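Local coordinates for protein sulfoquinovosidase (Escherichia coli, PDB 5AEG) that hydrolyses sulfoquinovosyl diacylglycerides and simple sulfoquinovosides, releasing sulfoquinovose for sulfoglycolysis as a family 31 glycoside hydrolase, at residues 331-336 against 404-409; 286-291 against 535-540. All coordinates share one frame; numbering follows the deposited sequence.

Interaction 1: 331-336 against 404-409; sequences LAYINP and ADFGEY
The phenol oxygen of Tyr333 is held by two groups: it donates to Asp405 OD2 (OH to OD2 2.6 Å) and accepts from Asn335 ND2 (ND2 to OH 3.2 Å), the latter bond lying close to the amide plane. Parallel neighbours of the family 31 TIM barrel meet here: Ile334 forms the bridge with Ala404, and the nucleophile Asp405 follows directly at the end of strand 401-404. Asp405 N donates to Ile334 O (2.8 Å). The carboxylate is turned 80° from the tyrosine ring and uses the anti lone pair of OD2; OD1 takes a weak bond from Phe406 N and a salt bridge from Arg455, so both oxygens are engaged. Tyr333 reaches the acid because its CG lies opposite the backbone N (chi1 175°). A phenylalanine here would probably leave Asp405 OD2 without this donor and Asn335 ND2 without this acceptor, the carboxylate being less firmly held on that side. Asn335 OD1 is bonded to Tyr337 N. The Asn335 side chain runs alongside Phe406, its amide turned steeply (78°) against the ring, while the phenol oxygen meets the ring edge. Pro336 CD packs on Phe406 CB at 3.7 Å, the two side chains crossing at about a right angle.

Interaction 2: 286-291 against 535-540; sequences WAQDWS and RTHEGN
Trp286 meets three consecutive residues of 535-540 through the benzo side of its indole. Trp286 CE3 lies 3.6 Å from Thr536 O, which sits at the ring edge. One face of the six-membered ring receives Arg535 in a cation-pi contact: CZ stands 4.9 Å from the ring centroid and only 22° off the normal, although the guanidinium plane is steeply inclined to the indole. Arg535 gets there by a bend at chi3 (54°), which folds the otherwise extended chain over the ring; its NH2 is salt-bridged to Asp504. The far corner of the indole then points into a face of His537, a T-shaped pair with planes at 75° and Trp286 CH2 to His537 NE2 3.4 Å. From Ala287 to Trp290 the chain makes a type I turn. Within it Gln288, which also has Gln262 as a polar partner, approaches the same imidazole, its amide perpendicular to the ring. Water 1 joins them: Gln288 OE1 accepts from it at 2.8 Å, and the same water is 2.9 Å from His537 NE2, in the ring plane. At the other ring nitrogen, ND1, Gly539 N donates from a position tilted out of the plane; both nitrogens thus have partners, which limits ring rotation. Gln288 and His537 both bind the sulfolipid substrate. Strand 257-260 lies between strands 282-286 and 534-536, Thr258 touching both Trp286 and Arg535, while strand 329-334 accepts the indole N-H at Ala332 O.

How the interactions relate
Centres 12 Å apart, the two interactions belong to one parallel barrel sheet, where strands 401-404, 329-334, 282-286, 257-260 and 534-536 are consecutive neighbours. Along the chain, interaction 1 is nested within the loop that interaction 2 closes: 286-291 comes first, then 331-336 and 404-409, and finally 535-540. Direct contact runs between 286-291 and 331-336, where Leu331 O lies 3.0 Å from Ala287 N and Tyr333 O 2.9 Å from Trp290 NE1, both probable hydrogen bonds. Interaction 1 carries the nucleophile, and interaction 2 two substrate-binding residues, with the Gln288 side chain about 6 Å from that of Asp405; nucleophile and substrate-binding residues lie at the ends of strands in the same barrel.

Interaction 1: 331-336 against 404-409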
loop_
_atom_site.group_PDB
_atom_site.type_symbol
_atom_site.label_atom_id
_atom_site.label_comp_id
_atom_site.label_asym_id
_atom_site.label_seq_id
_atom_site.Cartn_x
_atom_site.Cartn_y
_atom_site.Cartn_z
ATOM N N LEU A 331 -11.106 15.286 10.181
ATOM C CA LEU A 331 -9.830 14.605 9.903
ATOM C C LEU A 331 -8.784 15.559 9.366
ATOM O O LEU A 331 -9.072 16.452 8.552
ATOM C CB LEU A 331 -10.023 13.437 8.923
ATOM C CG LEU A 331 -10.860 12.243 9.330
ATOM C CD1 LEU A 331 -12.331 12.493 9.108
ATOM C CD2 LEU A 331 -10.464 10.985 8.542
ATOM N N ALA A 332 -7.549 15.356 9.758
ATOM C CA ALA A 332 -6.459 16.299 9.437
ATOM C C ALA A 332 -5.328 15.640 8.683
ATOM O O ALA A 332 -5.583 14.741 7.929
ATOM C CB ALA A 332 -6.019 17.004 10.728
ATOM N N TYR A 333 -4.095 16.122 8.804
ATOM C CA TYR A 333 -2.981 15.695 7.990
ATOM C C TYR A 333 -1.699 15.874 8.805
ATOM O O TYR A 333 -1.523 16.931 9.485
ATOM C CB TYR A 333 -2.898 16.550 6.710
ATOM C CG TYR A 333 -1.723 16.296 5.830
ATOM C CD1 TYR A 333 -0.439 16.828 6.136
ATOM C CD2 TYR A 333 -1.832 15.585 4.660
ATOM C CE1 TYR A 333 0.651 16.548 5.329
ATOM C CE2 TYR A 333 -0.733 15.321 3.840
ATOM C CZ TYR A 333 0.514 15.800 4.193
ATOM O OH TYR A 333 1.576 15.580 3.417
ATOM N N ILE A 334 -0.785 14.916 8.634
ATOM C CA ILE A 334 0.550 14.975 9.204
ATOM C C ILE A 334 1.510 14.155 8.329
ATOM O O ILE A 334 1.087 13.191 7.637
ATOM C CB ILE A 334 0.567 14.537 10.697
ATOM C CG1 ILE A 334 1.986 14.771 11.268
ATOM C CG2 ILE A 334 0.191 13.088 10.944
ATOM C CD1 ILE A 334 1.986 14.734 12.774
ATOM N N ASN A 335 2.789 14.560 8.308
ATOM C CA ASN A 335 3.841 13.826 7.670
ATOM C C ASN A 335 5.113 13.875 8.557
ATOM O O ASN A 335 5.078 14.598 9.571
ATOM C CB ASN A 335 4.002 14.224 6.238
ATOM C CG ASN A 335 4.713 15.514 6.009
ATOM O OD1 ASN A 335 5.676 15.849 6.648
ATOM N ND2 ASN A 335 4.307 16.194 4.986
ATOM N N PRO A 336 6.156 13.125 8.199
ATOM C CA PRO A 336 7.252 12.991 9.168
ATOM C C PRO A 336 8.371 13.998 8.894
ATOM O O PRO A 336 9.518 13.750 9.289
ATOM C CB PRO A 336 7.651 11.546 8.977
ATOM C CG PRO A 336 7.548 11.383 7.462
ATOM C CD PRO A 336 6.380 12.234 7.030
ATOM N N ALA A 404 -1.894 10.256 7.236
ATOM C CA ALA A 404 -0.505 10.212 7.717
ATOM C C ALA A 404 0.319 9.948 6.495
ATOM O O ALA A 404 0.515 8.779 6.057
ATOM C CB ALA A 404 -0.292 9.130 8.780
ATOM N N ASP A 405 0.782 11.042 5.890
ATOM C CA ASP A 405 1.351 10.999 4.562
ATOM C C ASP A 405 2.870 10.732 4.600
ATOM O O ASP A 405 3.482 10.824 5.645
ATOM C CB ASP A 405 1.080 12.346 3.909
ATOM C CG ASP A 405 1.206 12.358 2.403
ATOM O OD1 ASP A 405 1.324 11.304 1.696
ATOM O OD2 ASP A 405 1.156 13.486 1.867
ATOM N N PHE A 406 3.423 10.455 3.427
ATOM C CA PHE A 406 4.840 10.217 3.199
ATOM C C PHE A 406 5.412 9.019 3.987
ATOM O O PHE A 406 4.648 8.118 4.337
ATOM C CB PHE A 406 5.651 11.521 3.461
ATOM C CG PHE A 406 5.560 12.486 2.381
ATOM C CD1 PHE A 406 6.497 12.460 1.348
ATOM C CD2 PHE A 406 4.641 13.517 2.440
ATOM C CE1 PHE A 406 6.425 13.384 0.291
ATOM C CE2 PHE A 406 4.544 14.410 1.386
ATOM C CZ PHE A 406 5.457 14.364 0.325
ATOM N N GLY A 407 6.752 8.929 4.080
ATOM C CA GLY A 407 7.410 7.718 4.549
ATOM C C GLY A 407 8.344 7.106 3.556
ATOM O O GLY A 407 9.250 6.353 3.957
ATOM N N GLU A 408 8.109 7.413 2.253
ATOM C CA GLU A 408 8.820 6.841 1.133
ATOM C C GLU A 408 10.119 7.580 0.758
ATOM O O GLU A 408 10.821 7.165 -0.128
ATOM C CB GLU A 408 7.870 6.655 -0.108
ATOM C CG GLU A 408 7.603 7.927 -0.904
ATOM C CD GLU A 408 6.683 8.932 -0.202
ATOM O OE1 GLU A 408 6.077 8.538 0.798
ATOM O OE2 GLU A 408 6.584 10.131 -0.664
ATOM N N TYR A 409 10.373 8.694 1.395
ATOM C CA TYR A 409 11.447 9.555 1.012
ATOM C C TYR A 409 12.294 9.904 2.224
ATOM O O TYR A 409 12.483 11.045 2.542
ATOM C CB TYR A 409 10.975 10.814 0.207
ATOM C CG TYR A 409 12.196 11.616 -0.344
ATOM C CD1 TYR A 409 13.405 10.942 -0.734
ATOM C CD2 TYR A 409 12.197 13.013 -0.399
ATOM C CE1 TYR A 409 14.507 11.620 -1.199
ATOM C CE2 TYR A 409 13.344 13.708 -0.850
ATOM C CZ TYR A 409 14.478 13.007 -1.252
ATOM O OH TYR A 409 15.593 13.649 -1.756
#

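Interaction 2: 286-291 against 535-540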
loop_
_atom_site.group_PDB
_atom_site.type_symbol
_atom_site.label_atom_id
_atom_site.label_comp_id
_atom_site.label_asym_id
_atom_site.label_seq_id
_atom_site.Cartn_x
_atom_site.Cartn_y
_atom_site.Cartn_z
ATOM N N TRP A 286 -12.415 16.127 5.854
ATOM C CA TRP A 286 -10.955 15.890 5.884
ATOM C C TRP A 286 -10.355 17.163 5.231
ATOM O O TRP A 286 -10.575 17.442 4.056
ATOM C CB TRP A 286 -10.594 14.661 5.024
ATOM C CG TRP A 286 -9.098 14.613 4.821
ATOM C CD1 TRP A 286 -8.157 14.627 5.788
ATOM C CD2 TRP A 286 -8.410 14.699 3.580
ATOM N NE1 TRP A 286 -6.893 14.655 5.235
ATOM C CE2 TRP A 286 -7.024 14.692 3.865
ATOM C CE3 TRP A 286 -8.816 14.677 2.268
ATOM C CZ2 TRP A 286 -6.054 14.808 2.856
ATOM C CZ3 TRP A 286 -7.829 14.709 1.258
ATOM C CH2 TRP A 286 -6.488 14.819 1.571
ATOM N N ALA A 287 -9.706 17.972 6.055
ATOM C CA ALA A 287 -9.178 19.279 5.657
ATOM C C ALA A 287 -7.671 19.257 5.889
ATOM O O ALA A 287 -7.167 19.510 7.021
ATOM C CB ALA A 287 -9.825 20.398 6.514
ATOM N N GLN A 288 -6.932 18.940 4.851
ATOM C CA GLN A 288 -5.478 18.830 5.026
ATOM C C GLN A 288 -4.752 20.191 5.321
ATOM O O GLN A 288 -3.597 20.154 5.816
ATOM C CB GLN A 288 -4.836 18.115 3.866
ATOM C CG GLN A 288 -4.948 18.813 2.516
ATOM C CD GLN A 288 -4.126 18.121 1.430
ATOM O OE1 GLN A 288 -3.406 17.140 1.688
ATOM N NE2 GLN A 288 -4.127 18.740 0.234
ATOM N N ASP A 289 -5.411 21.308 4.995
ATOM C CA ASP A 289 -4.877 22.664 5.324
ATOM C C ASP A 289 -5.229 23.196 6.715
ATOM O O ASP A 289 -5.033 24.398 6.930
ATOM C CB ASP A 289 -5.220 23.719 4.190
ATOM C CG ASP A 289 -6.661 23.972 4.035
ATOM O OD1 ASP A 289 -7.441 23.057 4.386
ATOM O OD2 ASP A 289 -7.062 25.089 3.620
ATOM N N TRP A 290 -5.592 22.298 7.652
ATOM C CA TRP A 290 -5.849 22.588 9.025
ATOM C C TRP A 290 -4.719 23.350 9.743
ATOM O O TRP A 290 -4.980 24.089 10.700
ATOM C CB TRP A 290 -6.194 21.341 9.792
ATOM C CG TRP A 290 -5.001 20.504 10.100
ATOM C CD1 TRP A 290 -4.197 19.884 9.189
ATOM C CD2 TRP A 290 -4.410 20.278 11.379
ATOM N NE1 TRP A 290 -3.167 19.266 9.837
ATOM C CE2 TRP A 290 -3.254 19.514 11.173
ATOM C CE3 TRP A 290 -4.734 20.668 12.680
ATOM C CZ2 TRP A 290 -2.416 19.070 12.247
ATOM C CZ3 TRP A 290 -3.922 20.212 13.759
ATOM C CH2 TRP A 290 -2.765 19.433 13.504
ATOM N N SER A 291 -3.523 23.172 9.228
ATOM C CA SER A 291 -2.255 23.732 9.705
ATOM C C SER A 291 -1.857 25.003 8.951
ATOM O O SER A 291 -0.872 25.657 9.275
ATOM C CB SER A 291 -1.187 22.583 9.573
ATOM O OG SER A 291 -0.923 22.273 8.191
ATOM N N ARG A 535 -13.894 8.563 0.465
ATOM C CA ARG A 535 -13.223 9.833 0.842
ATOM C C ARG A 535 -12.788 10.505 -0.433
ATOM O O ARG A 535 -12.198 9.833 -1.301
ATOM C CB ARG A 535 -12.013 9.584 1.761
ATOM C CG ARG A 535 -11.289 10.912 2.095
ATOM C CD ARG A 535 -10.000 10.720 2.821
ATOM N NE ARG A 535 -9.069 9.796 2.091
ATOM C CZ ARG A 535 -8.374 10.146 1.019
ATOM N NH1 ARG A 535 -8.472 11.377 0.456
ATOM N NH2 ARG A 535 -7.575 9.267 0.401
ATOM N N THR A 536 -13.155 11.792 -0.588
ATOM C CA THR A 536 -12.773 12.560 -1.727
ATOM C C THR A 536 -11.476 13.358 -1.530
ATOM O O THR A 536 -10.889 13.401 -0.407
ATOM C CB THR A 536 -13.917 13.504 -2.141
ATOM O OG1 THR A 536 -13.958 14.634 -1.306
ATOM C CG2 THR A 536 -15.284 12.817 -2.130
ATOM N N HIS A 537 -10.980 13.859 -2.632
ATOM C CA HIS A 537 -9.772 14.701 -2.639
ATOM C C HIS A 537 -9.972 15.800 -3.659
ATOM O O HIS A 537 -10.436 15.543 -4.769
ATOM C CB HIS A 537 -8.519 13.894 -3.060
ATOM C CG HIS A 537 -7.220 14.454 -2.525
ATOM N ND1 HIS A 537 -6.840 15.776 -2.661
ATOM C CD2 HIS A 537 -6.188 13.855 -1.849
ATOM C CE1 HIS A 537 -5.663 15.982 -2.118
ATOM N NE2 HIS A 537 -5.251 14.837 -1.591
ATOM N N GLU A 538 -9.617 17.044 -3.309
ATOM C CA GLU A 538 -9.671 18.082 -4.349
ATOM C C GLU A 538 -8.648 17.947 -5.468
ATOM O O GLU A 538 -8.861 18.420 -6.589
ATOM C CB GLU A 538 -9.568 19.465 -3.728
ATOM C CG GLU A 538 -10.731 19.791 -2.782
ATOM C CD GLU A 538 -10.656 21.232 -2.199
ATOM O OE1 GLU A 538 -9.565 21.855 -2.256
ATOM O OE2 GLU A 538 -11.705 21.713 -1.635
ATOM N N GLY A 539 -7.577 17.195 -5.232
ATOM C CA GLY A 539 -6.412 17.122 -6.157
ATOM C C GLY A 539 -5.425 18.257 -5.913
ATOM O O GLY A 539 -5.728 19.240 -5.210
ATOM N N ASN A 540 -4.261 18.182 -6.522
ATOM C CA ASN A 540 -3.231 19.206 -6.231
ATOM C C ASN A 540 -3.554 20.588 -6.799
ATOM O O ASN A 540 -2.998 21.571 -6.287
ATOM C CB ASN A 540 -1.824 18.823 -6.659
ATOM C CG ASN A 540 -1.715 18.513 -8.118
ATOM O OD1 ASN A 540 -2.320 17.579 -8.572
ATOM N ND2 ASN A 540 -1.026 19.359 -8.899
HETATM O O HOH W 1 -2.806 15.083 -0.126
#